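Local coordinates for protein CurM Sulfotransferase (Moorea producta, PDB 4GBM) that probably transfers a sulfonate group from the donor PAPS to a substrate carried on the polyketide synthase assembly line that builds curacin, at residues S233-C236 against D237-V241; K108-S112 against Q113-I117; Q202-L205 against N206-Q210. The protein carries 2 engineered substitutions. All blocks are in the same frame, centred on the assembly; numbering follows the deposited sequence.

Overall arrangement
All three contacts are local, each made between neighbouring turns of chain near the C-terminal end of a helix, and they follow one another in the order contact 2, contact 3, contact 1. In contact 3, on helix 189-208, the side chain of Ile204 lies about 11 Å from the bound adenosine-3'-5'-diphosphate. Contact 1 ends helix 228-239, with its centre about 22 Å from that of contact 3, and both helices pack on strand 158-163 of the parallel sheet. Contact 2 ends helix 100-113 at the periphery, its centre about 24 Å from that of the chain and about 32 Å from the centre of contact 3.

Contact 1 of 3, residues S233-C236 against D237-V241; sequences SQLC and DFLNV
Leu235 sends its branched end obliquely across both Phe238 and Leu239. Its CD1 sits 4.0 Å from Phe238 CD2, meeting the ring at a slant, while its CG lies 3.9 Å from Leu239 CD1. Leu235 can serve both because its CG is swung anti to the backbone N (chi1 177°), beside its own carbonyl carbon. Leu239 also leans on the backbone: its CG is 3.3 Å from Leu235 O, the same oxygen that accepts the hydrogen bond from Leu239 N. With an alanine in place of Leu239, CG and both methyls would go, which would probably open a gap beside Leu235 CG and CD1 and leave Leu235 held less firmly on that side.

Here helix 228-239 stops in a Schellman motif: Asn240 takes positive phi, Val241 N bonds to Cys236 O at 3.1 Å, and a weak bond joins Asn240 N to Asp237 O. The turn brings Val241 CG2 to 4.0 Å from Cys236 SG, so the last apolar pair reaches from the helix into the loop. On the solvent side, a water bridges Ser233 OG (2.6 Å) and Asp237 OD2, donating a hydrogen bond to the carboxylate at 3.0 Å. Beyond these residues, Phe238 stacks on the ring of His217, and Leu235 packs against Ile160 and Ile219 of the parallel sheet.

Contact 2 of 3, residues K108-S112 against Q113-I117; sequences KDLES and QNLSI
Leu115 folds back over the last turn of helix 100-113 to meet Leu110. Its CB and then its CG each pass 4.0 Å from Leu110 O, the oxygen that also accepts the hydrogen bond from Leu115 N. At the tip, CD1 comes 3.8 Å from Leu110 CD2, the two side chains crossing at a slant. With CG beside the backbone N (chi1 -67°), the Leu115 branch stays alongside that carbonyl. Both leucines also touch Met123 of helix 117-128, which joins the end of one helix to the flank of the next.

The reversal is a Schellman motif. Asn114, with positive phi, is its C' residue; Leu115 N bonds to Leu110 O at 3.2 Å with an N-H...O angle of 167°, and Asn114 N makes a weak bond to Glu111 O. The side chain of Asn114 turns elsewhere, its OD1 accepting from Lys73 N.

One residue earlier than Leu110, Asp109 O accepts from Gln113 N at 3.0 Å; a second bond, from Ser112 OG, is doubtful because that serine takes two conformations. The chemistry is thus divided: main-chain donors pair with the oxygens of Asp109 and Leu110, and more weakly with that of Glu111, while the leucine pair gives the turn an apolar flank against Met123.

Contact 3 of 3, residues Q202-L205 against N206-Q210; sequences QNIL and NFLSQ
Asn206 opens the second segment by meeting Gln202 twice. Its backbone N bonds to Gln202 O, and its side-chain OD1 accepts Gln202 NE2 at 2.9 Å. OD1 lies in the amide plane of Gln202, but NE2 stands above the carbonyl plane of Asn206, 46° out of it, the two amides being turned 43° apart. Gln202 gets there by bending at its second torsion (chi2 59°), which curls the amide over toward Asn206, one turn on.

Phe207 N then bonds to Asn203 O at 3.0 Å; the phenyl ring has Ile204 O near its plane at one edge and leads off to Tyr159, which it meets edge-to-face. At Leu208, CD1 lies 3.6 Å from Ile204 CG2, the side chains running side by side, and the nearly straight bond from Leu208 N to Ile204 O measures 2.8 Å. Ile204 and Leu208 both touch Tyr161, tying helix 189-208 to strand 158-163. Ser209 N reaches Leu205 O at 3.0 Å, and its OG turns back to donate to Asn206 O at 2.8 Å.

One side of this helix end is thus held to the sheet by apolar contacts, while the amide pair and the serine hydroxyl add side-chain hydrogen bonds to the main-chain ones along the turns from Gln202 to Ser209.

Contact 1 of 3, residues S233-C236 against D237-V241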
loop_
_atom_site.group_PDB
_atom_site.type_symbol
_atom_site.label_atom_id
_atom_site.label_comp_id
_atom_site.label_asym_id
_atom_site.label_seq_id
_atom_site.Cartn_x
_atom_site.Cartn_y
_atom_site.Cartn_z
ATOM N N SER A 233 -1.991 -9.734 -15.709
ATOM C CA SER A 233 -2.329 -11.115 -16.055
ATOM C C SER A 233 -1.534 -12.096 -15.192
ATOM O O SER A 233 -2.089 -13.064 -14.665
ATOM C CB SER A 233 -2.093 -11.386 -17.544
ATOM O OG SER A 233 -2.467 -12.710 -17.872
ATOM N N GLN A 234 -0.238 -11.825 -15.034
ATOM C CA GLN A 234 0.619 -12.646 -14.182
ATOM C C GLN A 234 0.218 -12.547 -12.710
ATOM O O GLN A 234 0.285 -13.541 -11.976
ATOM C CB GLN A 234 2.093 -12.274 -14.378
ATOM C CG GLN A 234 2.617 -12.651 -15.763
ATOM C CD GLN A 234 4.080 -12.289 -15.984
ATOM O OE1 GLN A 234 4.792 -11.914 -15.055
ATOM N NE2 GLN A 234 4.531 -12.405 -17.230
ATOM N N LEU A 235 -0.200 -11.355 -12.282
ATOM C CA LEU A 235 -0.697 -11.160 -10.913
ATOM C C LEU A 235 -1.990 -11.950 -10.685
ATOM O O LEU A 235 -2.178 -12.556 -9.623
ATOM C CB LEU A 235 -0.910 -9.670 -10.614
ATOM C CG LEU A 235 -1.498 -9.341 -9.235
ATOM C CD1 LEU A 235 -0.573 -9.846 -8.126
ATOM C CD2 LEU A 235 -1.738 -7.849 -9.112
ATOM N N CYS A 236 -2.871 -11.941 -11.679
ATOM C CA CYS A 236 -4.124 -12.703 -11.588
ATOM C C CYS A 236 -3.852 -14.194 -11.415
ATOM O O CYS A 236 -4.523 -14.861 -10.623
ATOM C CB CYS A 236 -5.014 -12.464 -12.810
ATOM S SG CYS A 236 -5.903 -10.892 -12.745
ATOM N N ASP A 237 -2.867 -14.718 -12.143
ATOM C CA ASP A 237 -2.483 -16.127 -11.996
ATOM C C ASP A 237 -1.986 -16.409 -10.581
ATOM O O ASP A 237 -2.346 -17.428 -9.986
ATOM C CB ASP A 237 -1.427 -16.537 -13.029
ATOM C CG ASP A 237 -1.955 -16.503 -14.461
ATOM O OD1 ASP A 237 -3.186 -16.586 -14.662
ATOM O OD2 ASP A 237 -1.128 -16.401 -15.393
ATOM N N PHE A 238 -1.192 -15.490 -10.035
ATOM C CA PHE A 238 -0.686 -15.627 -8.668
ATOM C C PHE A 238 -1.819 -15.630 -7.633
ATOM O O PHE A 238 -1.818 -16.430 -6.679
ATOM C CB PHE A 238 0.317 -14.504 -8.385
ATOM C CG PHE A 238 0.703 -14.378 -6.943
ATOM C CD1 PHE A 238 1.470 -15.361 -6.323
ATOM C CD2 PHE A 238 0.307 -13.259 -6.209
ATOM C CE1 PHE A 238 1.837 -15.229 -4.986
ATOM C CE2 PHE A 238 0.669 -13.113 -4.867
ATOM C CZ PHE A 238 1.431 -14.109 -4.256
ATOM N N LEU A 239 -2.790 -14.746 -7.836
ATOM C CA LEU A 239 -3.927 -14.619 -6.923
ATOM C C LEU A 239 -5.012 -15.672 -7.157
ATOM O O LEU A 239 -5.931 -15.796 -6.345
ATOM C CB LEU A 239 -4.528 -13.209 -7.018
ATOM C CG LEU A 239 -3.604 -12.045 -6.645
ATOM C CD1 LEU A 239 -4.313 -10.711 -6.877
ATOM C CD2 LEU A 239 -3.117 -12.168 -5.203
ATOM N N ASN A 240 -4.906 -16.426 -8.253
ATOM C CA ASN A 240 -5.916 -17.442 -8.617
ATOM C C ASN A 240 -7.300 -16.845 -8.882
ATOM O O ASN A 240 -8.330 -17.415 -8.501
ATOM C CB ASN A 240 -5.996 -18.551 -7.560
ATOM C CG ASN A 240 -4.692 -19.302 -7.405
ATOM O OD1 ASN A 240 -4.114 -19.781 -8.384
ATOM N ND2 ASN A 240 -4.224 -19.418 -6.167
ATOM N N VAL A 241 -7.303 -15.685 -9.534
ATOM C CA VAL A 241 -8.529 -15.059 -10.013
ATOM C C VAL A 241 -8.432 -14.900 -11.530
ATOM O O VAL A 241 -7.328 -14.809 -12.081
ATOM C CB VAL A 241 -8.811 -13.688 -9.322
ATOM C CG1 VAL A 241 -8.965 -13.861 -7.814
ATOM C CG2 VAL A 241 -7.730 -12.660 -9.642
HETATM O O HOH W 1 -0.502 -14.459 -17.595
#

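Contact 2 of 3, residues K108-S112 against Q113-I117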
loop_
_atom_site.group_PDB
_atom_site.type_symbol
_atom_site.label_atom_id
_atom_site.label_comp_id
_atom_site.label_asym_id
_atom_site.label_seq_id
_atom_site.Cartn_x
_atom_site.Cartn_y
_atom_site.Cartn_z
ATOM N N LYS A 108 -17.200 4.138 15.984
ATOM C CA LYS A 108 -17.145 4.589 17.371
ATOM C C LYS A 108 -17.642 3.515 18.340
ATOM O O LYS A 108 -17.154 3.422 19.468
ATOM C CB LYS A 108 -17.925 5.890 17.559
ATOM C CG LYS A 108 -17.229 7.102 16.962
ATOM C CD LYS A 108 -17.866 8.397 17.419
ATOM C CE LYS A 108 -17.169 9.596 16.791
ATOM N NZ LYS A 108 -15.700 9.594 17.063
ATOM N N ASP A 109 -18.599 2.703 17.896
ATOM C CA ASP A 109 -19.109 1.621 18.734
ATOM C C ASP A 109 -18.049 0.532 18.909
ATOM O O ASP A 109 -17.898 -0.029 20.000
ATOM C CB ASP A 109 -20.390 1.031 18.151
ATOM C CG ASP A 109 -21.149 0.199 19.163
ATOM O OD1 ASP A 109 -21.918 0.785 19.950
ATOM O OD2 ASP A 109 -20.965 -1.037 19.182
ATOM N N LEU A 110 -17.311 0.246 17.837
ATOM C CA LEU A 110 -16.227 -0.734 17.888
ATOM C C LEU A 110 -15.128 -0.240 18.820
ATOM O O LEU A 110 -14.529 -1.027 19.551
ATOM C CB LEU A 110 -15.652 -0.999 16.487
ATOM C CG LEU A 110 -16.620 -1.341 15.349
ATOM C CD1 LEU A 110 -15.848 -1.661 14.064
ATOM C CD2 LEU A 110 -17.577 -2.484 15.723
ATOM N N GLU A 111 -14.876 1.067 18.788
ATOM C CA GLU A 111 -13.890 1.696 19.670
ATOM C C GLU A 111 -14.339 1.673 21.134
ATOM O O GLU A 111 -13.532 1.413 22.030
ATOM C CB GLU A 111 -13.599 3.130 19.215
ATOM C CG GLU A 111 -12.936 3.206 17.832
ATOM C CD GLU A 111 -12.886 4.614 17.255
ATOM O OE1 GLU A 111 -13.705 5.467 17.669
ATOM O OE2 GLU A 111 -12.026 4.864 16.375
ATOM N N SER A 112 -15.626 1.934 21.366
ATOM C CA SER A 112 -16.167 1.960 22.724
ATOM C C SER A 112 -16.110 0.582 23.385
ATOM O O SER A 112 -15.798 0.474 24.577
ATOM C CB SER A 112 -17.593 2.522 22.739
ATOM O OG SER A 112 -18.504 1.635 22.116
ATOM N N GLN A 113 -16.402 -0.468 22.618
ATOM C CA GLN A 113 -16.307 -1.834 23.141
ATOM C C GLN A 113 -14.852 -2.304 23.179
ATOM O O GLN A 113 -14.515 -3.276 23.863
ATOM C CB GLN A 113 -17.164 -2.811 22.333
ATOM C CG GLN A 113 -17.309 -4.167 23.026
ATOM C CD GLN A 113 -18.186 -5.152 22.284
ATOM O OE1 GLN A 113 -18.552 -4.941 21.134
ATOM N NE2 GLN A 113 -18.521 -6.248 22.950
ATOM N N ASN A 114 -14.000 -1.585 22.451
ATOM C CA ASN A 114 -12.575 -1.879 22.348
ATOM C C ASN A 114 -12.285 -3.252 21.744
ATOM O O ASN A 114 -11.561 -4.065 22.320
ATOM C CB ASN A 114 -11.841 -1.677 23.678
ATOM C CG ASN A 114 -10.343 -1.508 23.489
ATOM O OD1 ASN A 114 -9.881 -1.195 22.391
ATOM N ND2 ASN A 114 -9.581 -1.706 24.556
ATOM N N LEU A 115 -12.860 -3.499 20.575
ATOM C CA LEU A 115 -12.600 -4.734 19.854
ATOM C C LEU A 115 -11.124 -4.837 19.510
ATOM O O LEU A 115 -10.448 -3.823 19.321
ATOM C CB LEU A 115 -13.433 -4.795 18.571
ATOM C CG LEU A 115 -14.958 -4.914 18.688
ATOM C CD1 LEU A 115 -15.499 -5.291 17.315
ATOM C CD2 LEU A 115 -15.410 -5.921 19.745
ATOM N N SER A 116 -10.614 -6.061 19.436
ATOM C CA SER A 116 -9.264 -6.253 18.921
ATOM C C SER A 116 -9.234 -5.961 17.425
ATOM O O SER A 116 -10.257 -6.044 16.740
ATOM C CB SER A 116 -8.779 -7.675 19.176
ATOM O OG SER A 116 -9.444 -8.598 18.332
ATOM N N ILE A 117 -8.051 -5.636 16.916
ATOM C CA ILE A 117 -7.893 -5.407 15.480
ATOM C C ILE A 117 -8.237 -6.680 14.690
ATOM O O ILE A 117 -8.844 -6.613 13.618
ATOM C CB ILE A 117 -6.494 -4.820 15.136
ATOM C CG1 ILE A 117 -6.586 -3.301 14.946
ATOM C CG2 ILE A 117 -5.951 -5.387 13.837
ATOM C CD1 ILE A 117 -7.146 -2.544 16.120
#

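Contact 3 of 3, residues Q202-L205 against N206-Q210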
loop_
_atom_site.group_PDB
_atom_site.type_symbol
_atom_site.label_atom_id
_atom_site.label_comp_id
_atom_site.label_asym_id
_atom_site.label_seq_id
_atom_site.Cartn_x
_atom_site.Cartn_y
_atom_site.Cartn_z
ATOM N N GLN A 202 14.727 -3.315 2.389
ATOM C CA GLN A 202 15.450 -4.331 3.148
ATOM C C GLN A 202 14.525 -5.083 4.115
ATOM O O GLN A 202 14.623 -6.311 4.241
ATOM C CB GLN A 202 16.654 -3.744 3.892
ATOM C CG GLN A 202 17.612 -4.834 4.402
ATOM C CD GLN A 202 18.155 -5.689 3.272
ATOM O OE1 GLN A 202 18.815 -5.183 2.360
ATOM N NE2 GLN A 202 17.880 -6.986 3.320
ATOM N N ASN A 203 13.623 -4.358 4.776
ATOM C CA ASN A 203 12.668 -4.990 5.692
ATOM C C ASN A 203 11.767 -5.987 4.954
ATOM O O ASN A 203 11.518 -7.085 5.446
ATOM C CB ASN A 203 11.802 -3.954 6.420
ATOM C CG ASN A 203 12.565 -3.166 7.491
ATOM O OD1 ASN A 203 12.085 -2.117 7.946
ATOM N ND2 ASN A 203 13.733 -3.651 7.890
ATOM N N ILE A 204 11.286 -5.604 3.773
ATOM C CA ILE A 204 10.453 -6.510 2.973
ATOM C C ILE A 204 11.246 -7.736 2.526
ATOM O O ILE A 204 10.776 -8.870 2.654
ATOM C CB ILE A 204 9.835 -5.815 1.754
ATOM C CG1 ILE A 204 8.878 -4.709 2.202
ATOM C CG2 ILE A 204 9.048 -6.837 0.922
ATOM C CD1 ILE A 204 8.545 -3.702 1.111
ATOM N N LEU A 205 12.452 -7.509 2.009
ATOM C CA LEU A 205 13.318 -8.611 1.596
ATOM C C LEU A 205 13.562 -9.593 2.736
ATOM O O LEU A 205 13.449 -10.817 2.545
ATOM C CB LEU A 205 14.645 -8.075 1.049
ATOM C CG LEU A 205 14.525 -7.369 -0.306
ATOM C CD1 LEU A 205 15.752 -6.504 -0.584
ATOM C CD2 LEU A 205 14.325 -8.402 -1.404
ATOM N N ASN A 206 13.889 -9.064 3.914
ATOM C CA ASN A 206 14.115 -9.900 5.096
ATOM C C ASN A 206 12.878 -10.705 5.486
ATOM O O ASN A 206 12.971 -11.897 5.778
ATOM C CB ASN A 206 14.582 -9.051 6.284
ATOM C CG ASN A 206 15.992 -8.501 6.104
ATOM O OD1 ASN A 206 16.724 -8.907 5.205
ATOM N ND2 ASN A 206 16.369 -7.562 6.965
ATOM N N PHE A 207 11.727 -10.040 5.496
ATOM C CA PHE A 207 10.464 -10.668 5.860
ATOM C C PHE A 207 10.081 -11.779 4.875
ATOM O O PHE A 207 9.774 -12.910 5.273
ATOM C CB PHE A 207 9.387 -9.581 5.933
ATOM C CG PHE A 207 7.988 -10.093 6.058
ATOM C CD1 PHE A 207 7.540 -10.676 7.246
ATOM C CD2 PHE A 207 7.097 -9.944 5.002
ATOM C CE1 PHE A 207 6.233 -11.136 7.371
ATOM C CE2 PHE A 207 5.782 -10.402 5.112
ATOM C CZ PHE A 207 5.350 -10.997 6.304
ATOM N N LEU A 208 10.141 -11.458 3.589
ATOM C CA LEU A 208 9.727 -12.408 2.564
ATOM C C LEU A 208 10.680 -13.586 2.416
ATOM O O LEU A 208 10.268 -14.664 1.966
ATOM C CB LEU A 208 9.517 -11.702 1.222
ATOM C CG LEU A 208 8.350 -10.709 1.163
ATOM C CD1 LEU A 208 8.274 -10.117 -0.224
ATOM C CD2 LEU A 208 7.018 -11.360 1.533
ATOM N N SER A 209 11.939 -13.401 2.813
ATOM C CA SER A 209 12.922 -14.479 2.715
ATOM C C SER A 209 12.532 -15.685 3.570
ATOM O O SER A 209 12.962 -16.809 3.300
ATOM C CB SER A 209 14.323 -13.989 3.089
ATOM O OG SER A 209 14.464 -13.829 4.489
ATOM N N GLN A 210 11.705 -15.441 4.586
ATOM C CA GLN A 210 11.253 -16.486 5.511
ATOM C C GLN A 210 9.955 -17.171 5.080
ATOM O O GLN A 210 9.540 -18.151 5.700
ATOM C CB GLN A 210 11.051 -15.900 6.914
ATOM C CG GLN A 210 12.292 -15.286 7.533
ATOM C CD GLN A 210 12.209 -15.202 9.049
ATOM O OE1 GLN A 210 11.326 -15.798 9.678
ATOM N NE2 GLN A 210 13.144 -14.476 9.643
#